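La protein (Trypanosoma brucei, PDB 1S29) binds RNA, probably including mRNA, through its N-terminal La motif, a winged-helix domain with an aromatic patch. Local coordinates at residues A[15-19]-A[70-76]; A[22-28]-A[87-92]. All coordinates share one frame; numbering follows the deposited sequence.

Interaction 1. Residues A[15-19]-A[70-76]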
ATOM      1  N   GLN A  15       1.085   1.331  -7.742  1.00  6.43           N
ATOM      2  CA  GLN A  15       1.665   0.104  -7.210  1.00  7.57           C
ATOM      3  C   GLN A  15       3.071   0.411  -6.696  1.00  7.03           C
ATOM      4  O   GLN A  15       3.425   0.055  -5.578  1.00  7.55           O
ATOM      5  CB  GLN A  15       1.744  -0.964  -8.314  1.00  7.81           C
ATOM      6  CG  GLN A  15       2.242  -2.336  -7.850  1.00  9.97           C
ATOM      7  CD  GLN A  15       2.729  -3.199  -9.005  1.00 10.46           C
ATOM      8  OE1 GLN A  15       2.044  -3.343 -10.024  1.00 10.69           O
ATOM      9  NE2 GLN A  15       3.918  -3.782  -8.848  1.00 10.39           N
ATOM     10  N   LYS A  16       3.868   1.085  -7.520  1.00  7.63           N
ATOM     11  CA  LYS A  16       5.233   1.417  -7.138  1.00  8.89           C
ATOM     12  C   LYS A  16       5.312   2.398  -5.973  1.00  8.32           C
ATOM     13  O   LYS A  16       6.267   2.364  -5.206  1.00  8.68           O
ATOM     14  CB  LYS A  16       5.988   1.956  -8.346  1.00 11.23           C
ATOM     15  CG  LYS A  16       6.160   0.915  -9.442  1.00 15.82           C
ATOM     16  CD  LYS A  16       6.681   1.534 -10.717  1.00 19.67           C
ATOM     17  CE  LYS A  16       6.780   0.503 -11.826  1.00 21.69           C
ATOM     18  NZ  LYS A  16       7.325   1.097 -13.074  1.00 24.87           N
ATOM     19  N   GLN A  17       4.307   3.259  -5.836  1.00  8.00           N
ATOM     20  CA  GLN A  17       4.295   4.214  -4.728  1.00  7.80           C
ATOM     21  C   GLN A  17       4.028   3.467  -3.421  1.00  7.69           C
ATOM     22  O   GLN A  17       4.599   3.805  -2.387  1.00  8.29           O
ATOM     23  CB  GLN A  17       3.230   5.293  -4.954  1.00  9.57           C
ATOM     24  CG  GLN A  17       3.487   6.169  -6.177  1.00 12.55           C
ATOM     25  CD  GLN A  17       4.621   7.165  -5.967  1.00 14.54           C
ATOM     26  OE1 GLN A  17       5.721   6.801  -5.551  1.00 16.95           O
ATOM     27  NE2 GLN A  17       4.353   8.432  -6.264  1.00 16.33           N
ATOM     28  N   VAL A  18       3.154   2.462  -3.463  1.00  7.40           N
ATOM     29  CA  VAL A  18       2.869   1.675  -2.265  1.00  7.03           C
ATOM     30  C   VAL A  18       4.116   0.852  -1.944  1.00  7.89           C
ATOM     31  O   VAL A  18       4.514   0.743  -0.787  1.00  8.52           O
ATOM     32  CB  VAL A  18       1.648   0.728  -2.461  1.00  6.29           C
ATOM     33  CG1 VAL A  18       1.457  -0.144  -1.217  1.00  6.75           C
ATOM     34  CG2 VAL A  18       0.387   1.545  -2.712  1.00  8.94           C
ATOM     35  N   GLU A  19       4.747   0.287  -2.971  1.00  7.86           N
ATOM     36  CA  GLU A  19       5.958  -0.491  -2.753  1.00  7.15           C
ATOM     37  C   GLU A  19       7.041   0.430  -2.178  1.00  8.30           C
ATOM     38  O   GLU A  19       7.888  -0.006  -1.402  1.00  9.03           O
ATOM     39  CB  GLU A  19       6.431  -1.127  -4.066  1.00  8.43           C
ATOM     40  CG  GLU A  19       5.412  -2.087  -4.641  1.00  9.61           C
ATOM     41  CD  GLU A  19       5.835  -2.697  -5.963  1.00  9.26           C
ATOM     42  OE1 GLU A  19       6.618  -2.063  -6.702  1.00 11.60           O
ATOM     43  OE2 GLU A  19       5.369  -3.813  -6.270  1.00 10.70           O
ATOM     44  N   ILE A  70      -2.468  -2.558  -6.245  1.00 11.39           N
ATOM     45  CA  ILE A  70      -1.535  -3.384  -5.493  1.00 12.07           C
ATOM     46  C   ILE A  70      -1.443  -4.851  -5.890  1.00 11.77           C
ATOM     47  O   ILE A  70      -0.355  -5.414  -5.901  1.00 12.47           O
ATOM     48  CB  ILE A  70      -1.902  -3.432  -3.998  1.00 11.56           C
ATOM     49  CG1 ILE A  70      -1.876  -2.025  -3.397  1.00 14.39           C
ATOM     50  CG2 ILE A  70      -0.958  -4.359  -3.248  1.00 14.20           C
ATOM     51  CD1 ILE A  70      -2.452  -1.948  -2.000  1.00 12.49           C
ATOM     52  N   ARG A  71      -2.573  -5.462  -6.227  1.00 12.57           N
ATOM     53  CA  ARG A  71      -2.599  -6.888  -6.546  1.00 13.48           C
ATOM     54  C   ARG A  71      -1.429  -7.488  -7.334  1.00 13.25           C
ATOM     55  O   ARG A  71      -0.869  -8.502  -6.928  1.00 14.56           O
ATOM     56  CB  ARG A  71      -3.917  -7.271  -7.237  1.00 15.24           C
ATOM     57  CG  ARG A  71      -4.082  -8.791  -7.337  1.00 19.28           C
ATOM     58  CD  ARG A  71      -5.377  -9.233  -8.009  1.00 21.20           C
ATOM     59  NE  ARG A  71      -6.575  -8.845  -7.270  1.00 22.21           N
ATOM     60  CZ  ARG A  71      -7.298  -7.763  -7.538  1.00 22.08           C
ATOM     61  NH1 ARG A  71      -6.944  -6.958  -8.531  1.00 24.34           N
ATOM     62  NH2 ARG A  71      -8.383  -7.490  -6.822  1.00 21.73           N
ATOM     63  N   PRO A  72      -1.044  -6.880  -8.467  1.00 13.52           N
ATOM     64  CA  PRO A  72       0.065  -7.400  -9.281  1.00 13.01           C
ATOM     65  C   PRO A  72       1.432  -7.482  -8.607  1.00 12.93           C
ATOM     66  O   PRO A  72       2.318  -8.197  -9.076  1.00 14.48           O
ATOM     67  CB  PRO A  72       0.103  -6.436 -10.468  1.00 13.14           C
ATOM     68  CG  PRO A  72      -1.309  -5.954 -10.564  1.00 12.62           C
ATOM     69  CD  PRO A  72      -1.664  -5.719  -9.125  1.00 12.67           C
ATOM     70  N   SER A  73       1.606  -6.745  -7.517  1.00 11.71           N
ATOM     71  CA  SER A  73       2.885  -6.705  -6.822  1.00 11.09           C
ATOM     72  C   SER A  73       3.391  -8.045  -6.306  1.00 11.93           C
ATOM     73  O   SER A  73       2.616  -8.890  -5.862  1.00 12.39           O
ATOM     74  CB  SER A  73       2.817  -5.720  -5.656  1.00 10.40           C
ATOM     75  OG  SER A  73       4.072  -5.640  -5.016  1.00 10.85           O
ATOM     76  N   GLU A  74       4.706  -8.223  -6.367  1.00 13.12           N
ATOM     77  CA  GLU A  74       5.341  -9.441  -5.887  1.00 16.09           C
ATOM     78  C   GLU A  74       6.045  -9.125  -4.570  1.00 15.79           C
ATOM     79  O   GLU A  74       6.629 -10.005  -3.938  1.00 18.49           O
ATOM     80  CB  GLU A  74       6.355  -9.950  -6.918  1.00 18.71           C
ATOM     81  CG  GLU A  74       5.758 -10.129  -8.310  1.00 24.82           C
ATOM     82  CD  GLU A  74       6.770 -10.590  -9.346  1.00 28.47           C
ATOM     83  OE1 GLU A  74       7.773  -9.876  -9.579  1.00 31.23           O
ATOM     84  OE2 GLU A  74       6.556 -11.669  -9.939  1.00 30.64           O
ATOM     85  N   LYS A  75       5.977  -7.863  -4.157  1.00 13.75           N
ATOM     86  CA  LYS A  75       6.612  -7.420  -2.923  1.00 13.05           C
ATOM     87  C   LYS A  75       5.584  -7.189  -1.826  1.00 11.75           C
ATOM     88  O   LYS A  75       5.938  -7.039  -0.655  1.00 12.57           O
ATOM     89  CB  LYS A  75       7.378  -6.113  -3.158  1.00 15.02           C
ATOM     90  CG  LYS A  75       8.458  -6.200  -4.220  1.00 16.74           C
ATOM     91  CD  LYS A  75       9.143  -4.858  -4.408  1.00 20.69           C
ATOM     92  CE  LYS A  75      10.273  -4.942  -5.419  1.00 22.90           C
ATOM     93  NZ  LYS A  75       9.787  -5.308  -6.782  1.00 25.21           N
ATOM     94  N   LEU A  76       4.312  -7.150  -2.210  1.00 10.55           N
ATOM     95  CA  LEU A  76       3.225  -6.916  -1.261  1.00 10.36           C
ATOM     96  C   LEU A  76       2.205  -8.042  -1.325  1.00 10.71           C
ATOM     97  O   LEU A  76       2.077  -8.710  -2.350  1.00 11.64           O
ATOM     98  CB  LEU A  76       2.524  -5.596  -1.590  1.00 10.52           C
ATOM     99  CG  LEU A  76       3.384  -4.328  -1.627  1.00  9.80           C
ATOM    100  CD1 LEU A  76       2.641  -3.242  -2.383  1.00 11.78           C
ATOM    101  CD2 LEU A  76       3.715  -3.870  -0.209  1.00 11.17           C
TER
HETATM  102  O   HOH W   1       6.405  -6.148  -7.723  1.00 22.08           O
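Gln15 and Ile70 bring their CA atoms to 5.0 Å where helix 8-21 passes the end of helix 63-70, and Glu19 and Lys75 are the next close pair, so residues 70-76 run beside one turn of the helix. In the winged-helix fold of the La motif this is the connection from a helix into the antiparallel sheet. A type I turn from Ile70 to Ser73, closed by Ser73 N to Ile70 O, reverses the chain there. On the inner side of the contact, Val18 CG1 meets Leu76 CD1 at 3.5 Å, and CG2 of the same valine faces Ile70 CG1; branched aliphatic side chains suit this buried layer, and Val18 also touches Leu50. Toward the surface, Glu19 reaches over with an extended chain, its methylene CG lying on Leu76 CD1 and its carboxylate gathering donors. The amide of Gln15, one helical turn back, gives NE2 to Glu19 OE2 at 3.0 Å, approaching from above the carboxylate plane, while Gln15 OE1 lies against Pro72 CB. Water 1 joins Glu19 OE2 to Glu74 N. Serine suits position 73 because its small hydroxyl both accepts and donates: it takes Lys75 N in an ST turn, with a weak further bond from Leu76 N. With OG anti to the backbone N (chi1 -178°), Ser73 OG donates to the anti lone pair of Glu19 OE2 over 2.6 Å.

Interaction 2. Residues A[22-28]-A[87-92]; sequences FSDVNVQ and RRDPLP
Arg87, at the end of strand 84-87, carries its guanidinium to the start of helix 24-27, where Phe22 and Asp24 receive it. Its chain is bent at chi3 (48°). Arg87 NH1 gives a bond of 2.7 Å to Phe22 O, and NH1 and NH2 together grip a single oxygen, Asp24 OD1, each at 2.8 Å. That oxygen lies in the guanidinium plane, with the carboxylate turned 30° from it. The arginine also donates NE to Asp89 O and NH2 to Pro90 O, so these bonds fix the rotation of the flat group and hold the end of the fragment around it. Arginine suits the place because its flat head offers several directed N-H donors, and the aspartate probably offsets its buried charge. Arg87 CG packs on Phe22 CD1 at 3.7 Å. Pro92, the last residue of this fragment, lays its ring against Asp24, CG to CG at 3.6 Å; compact, rigid and apolar, it also gives a surface for the aliphatic part of Gln28. Leu91 CD2 meets Val27 CG2 at 4.0 Å. Ser23 OG accepts from Asn26 N as N-cap, and the capped start of helix 24-27 is joined, through Arg87, to the end of the last strand of the winged-helix domain.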
ATOM      1  N   PHE A  22       6.775   0.755   1.567  1.00  7.85           N
ATOM      2  CA  PHE A  22       7.135  -0.503   2.216  1.00  7.78           C
ATOM      3  C   PHE A  22       8.525  -1.030   1.862  1.00  8.51           C
ATOM      4  O   PHE A  22       8.892  -2.120   2.277  1.00  7.80           O
ATOM      5  CB  PHE A  22       6.099  -1.578   1.882  1.00  7.10           C
ATOM      6  CG  PHE A  22       4.802  -1.432   2.634  1.00  9.41           C
ATOM      7  CD1 PHE A  22       4.706  -1.829   3.965  1.00 11.57           C
ATOM      8  CD2 PHE A  22       3.679  -0.903   2.014  1.00  9.56           C
ATOM      9  CE1 PHE A  22       3.508  -1.703   4.663  1.00 10.19           C
ATOM     10  CE2 PHE A  22       2.476  -0.773   2.704  1.00 10.06           C
ATOM     11  CZ  PHE A  22       2.388  -1.173   4.027  1.00  9.93           C
ATOM     12  N   SER A  23       9.301  -0.266   1.099  1.00  8.10           N
ATOM     13  CA  SER A  23      10.634  -0.728   0.715  1.00  8.14           C
ATOM     14  C   SER A  23      11.536  -0.866   1.931  1.00  9.54           C
ATOM     15  O   SER A  23      11.321  -0.209   2.946  1.00  9.43           O
ATOM     16  CB  SER A  23      11.278   0.243  -0.281  1.00  9.62           C
ATOM     17  OG  SER A  23      11.774   1.400   0.368  1.00 10.05           O
ATOM     18  N   ASP A  24      12.545  -1.726   1.824  1.00  7.48           N
ATOM     19  CA  ASP A  24      13.482  -1.939   2.922  1.00  7.32           C
ATOM     20  C   ASP A  24      14.090  -0.630   3.414  1.00  7.70           C
ATOM     21  O   ASP A  24      14.174  -0.384   4.615  1.00  9.00           O
ATOM     22  CB  ASP A  24      14.624  -2.868   2.489  1.00  8.83           C
ATOM     23  CG  ASP A  24      14.201  -4.318   2.396  1.00 13.19           C
ATOM     24  OD1 ASP A  24      13.010  -4.612   2.624  1.00 14.64           O
ATOM     25  OD2 ASP A  24      15.070  -5.164   2.093  1.00 13.16           O
ATOM     26  N   VAL A  25      14.509   0.212   2.478  1.00  7.81           N
ATOM     27  CA  VAL A  25      15.145   1.471   2.835  1.00  8.58           C
ATOM     28  C   VAL A  25      14.230   2.426   3.578  1.00  9.66           C
ATOM     29  O   VAL A  25      14.601   2.971   4.617  1.00 11.66           O
ATOM     30  CB  VAL A  25      15.691   2.198   1.586  1.00  9.31           C
ATOM     31  CG1 VAL A  25      16.210   3.574   1.972  1.00 11.07           C
ATOM     32  CG2 VAL A  25      16.815   1.391   0.967  1.00 10.29           C
ATOM     33  N   ASN A  26      13.028   2.614   3.050  1.00  9.57           N
ATOM     34  CA  ASN A  26      12.074   3.541   3.632  1.00 10.54           C
ATOM     35  C   ASN A  26      11.383   3.084   4.903  1.00 10.18           C
ATOM     36  O   ASN A  26      11.284   3.845   5.866  1.00 10.14           O
ATOM     37  CB  ASN A  26      11.012   3.907   2.592  1.00 12.41           C
ATOM     38  CG  ASN A  26      11.601   4.608   1.381  1.00 16.54           C
ATOM     39  OD1 ASN A  26      12.318   5.595   1.516  1.00 18.08           O
ATOM     40  ND2 ASN A  26      11.296   4.103   0.194  1.00 17.87           N
ATOM     41  N   VAL A  27      10.901   1.848   4.906  1.00 10.17           N
ATOM     42  CA  VAL A  27      10.191   1.329   6.064  1.00 10.54           C
ATOM     43  C   VAL A  27      11.017   1.417   7.336  1.00  9.56           C
ATOM     44  O   VAL A  27      10.484   1.694   8.406  1.00  9.92           O
ATOM     45  CB  VAL A  27       9.762  -0.144   5.862  1.00 12.46           C
ATOM     46  CG1 VAL A  27      10.978  -1.038   5.728  1.00 13.70           C
ATOM     47  CG2 VAL A  27       8.898  -0.587   7.025  1.00 15.68           C
ATOM     48  N   GLN A  28      12.318   1.185   7.217  1.00  9.43           N
ATOM     49  CA  GLN A  28      13.185   1.231   8.382  1.00  9.21           C
ATOM     50  C   GLN A  28      13.357   2.639   8.961  1.00  8.30           C
ATOM     51  O   GLN A  28      13.878   2.809  10.061  1.00  9.66           O
ATOM     52  CB  GLN A  28      14.532   0.584   8.043  1.00  9.51           C
ATOM     53  CG  GLN A  28      14.387  -0.926   7.799  1.00 10.47           C
ATOM     54  CD  GLN A  28      15.675  -1.609   7.391  1.00 14.42           C
ATOM     55  OE1 GLN A  28      16.127  -1.482   6.249  1.00 17.10           O
ATOM     56  NE2 GLN A  28      16.274  -2.342   8.323  1.00 14.18           N
ATOM     57  N   ARG A  87       4.089  -6.535   3.783  1.00  7.52           N
ATOM     58  CA  ARG A  87       5.281  -6.791   2.996  1.00  8.45           C
ATOM     59  C   ARG A  87       5.360  -8.292   2.794  1.00 10.06           C
ATOM     60  O   ARG A  87       4.926  -9.072   3.654  1.00 10.33           O
ATOM     61  CB  ARG A  87       6.544  -6.358   3.740  1.00  9.46           C
ATOM     62  CG  ARG A  87       6.843  -4.884   3.738  1.00  9.86           C
ATOM     63  CD  ARG A  87       7.918  -4.596   4.777  1.00  8.89           C
ATOM     64  NE  ARG A  87       9.047  -5.517   4.679  1.00 10.87           N
ATOM     65  CZ  ARG A  87      10.197  -5.244   4.065  1.00 11.95           C
ATOM     66  NH1 ARG A  87      10.389  -4.065   3.483  1.00  9.96           N
ATOM     67  NH2 ARG A  87      11.166  -6.153   4.041  1.00 12.43           N
ATOM     68  N   ARG A  88       5.920  -8.692   1.662  1.00 11.34           N
ATOM     69  CA  ARG A  88       6.101 -10.101   1.358  1.00 14.03           C
ATOM     70  C   ARG A  88       7.257 -10.577   2.236  1.00 14.33           C
ATOM     71  O   ARG A  88       7.223 -11.677   2.798  1.00 13.93           O
ATOM     72  CB  ARG A  88       6.481 -10.262  -0.115  1.00 16.40           C
ATOM     73  CG  ARG A  88       6.662 -11.700  -0.582  1.00 21.31           C
ATOM     74  CD  ARG A  88       5.325 -12.368  -0.862  1.00 24.33           C
ATOM     75  NE  ARG A  88       5.491 -13.710  -1.412  1.00 27.66           N
ATOM     76  CZ  ARG A  88       5.603 -14.815  -0.679  1.00 29.84           C
ATOM     77  NH1 ARG A  88       5.562 -14.743   0.644  1.00 30.14           N
ATOM     78  NH2 ARG A  88       5.759 -15.994  -1.272  1.00 30.38           N
ATOM     79  N   ASP A  89       8.264  -9.717   2.370  1.00 15.74           N
ATOM     80  CA  ASP A  89       9.469 -10.020   3.143  1.00 18.91           C
ATOM     81  C   ASP A  89       9.497  -9.434   4.550  1.00 19.50           C
ATOM     82  O   ASP A  89       8.936  -8.373   4.808  1.00 18.95           O
ATOM     83  CB  ASP A  89      10.706  -9.532   2.384  1.00 21.59           C
ATOM     84  CG  ASP A  89      10.728 -10.004   0.946  1.00 24.20           C
ATOM     85  OD1 ASP A  89      10.504 -11.209   0.716  1.00 25.50           O
ATOM     86  OD2 ASP A  89      10.974  -9.170   0.044  1.00 28.34           O
ATOM     87  N   PRO A  90      10.180 -10.119   5.479  1.00 21.15           N
ATOM     88  CA  PRO A  90      10.302  -9.691   6.877  1.00 21.67           C
ATOM     89  C   PRO A  90      11.111  -8.404   6.993  1.00 22.43           C
ATOM     90  O   PRO A  90      11.897  -8.078   6.103  1.00 22.28           O
ATOM     91  CB  PRO A  90      11.025 -10.865   7.538  1.00 22.06           C
ATOM     92  CG  PRO A  90      10.708 -12.032   6.642  1.00 24.05           C
ATOM     93  CD  PRO A  90      10.825 -11.427   5.279  1.00 21.93           C
ATOM     94  N   LEU A  91      10.916  -7.668   8.082  1.00 24.65           N
ATOM     95  CA  LEU A  91      11.679  -6.443   8.276  1.00 26.58           C
ATOM     96  C   LEU A  91      13.149  -6.835   8.211  1.00 28.00           C
ATOM     97  O   LEU A  91      13.533  -7.906   8.688  1.00 28.90           O
ATOM     98  CB  LEU A  91      11.378  -5.818   9.640  1.00 27.62           C
ATOM     99  CG  LEU A  91      10.002  -5.193   9.869  1.00 27.91           C
ATOM    100  CD1 LEU A  91       9.956  -4.600  11.271  1.00 28.79           C
ATOM    101  CD2 LEU A  91       9.739  -4.109   8.828  1.00 27.94           C
ATOM    102  N   PRO A  92      13.991  -5.983   7.609  1.00 29.12           N
ATOM    103  CA  PRO A  92      15.425  -6.272   7.499  1.00 30.20           C
ATOM    104  C   PRO A  92      16.106  -6.559   8.840  1.00 30.61           C
ATOM    105  O   PRO A  92      15.438  -6.447   9.896  1.00 30.71           O
ATOM    106  CB  PRO A  92      15.972  -5.018   6.824  1.00 30.41           C
ATOM    107  CG  PRO A  92      14.834  -4.615   5.927  1.00 29.85           C
ATOM    108  CD  PRO A  92      13.643  -4.767   6.852  1.00 29.67           C
ATOM    109  OXT PRO A  92      17.310  -6.899   8.811  1.00 31.86           O
TER
HETATM  110  O   HOH W   2      11.418  -6.158   0.294  1.00 26.40           O

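In the fold
From the N terminus, helix 8-21 supplies residues 15-19 and leads directly into 22-28, around the short helix 24-27. The chain then passes through the remaining helices before residues 70-76 return to helix 8-21, closing the loop of interaction 1 over 50 intervening residues. After strands 76-78 and 84-87, residues 87-92 come back to 22-28 and close interaction 2 over 58. The segments alternate, so the two loops cross instead of nesting. Their centres lie about 12 Å apart, yet they touch: Leu76 packs on Phe22, and Lys75 pairs through its backbone with Arg88. Together they tie the two chains at the open end of the hairpin 76-87 to helix 8-21 and helix 24-27.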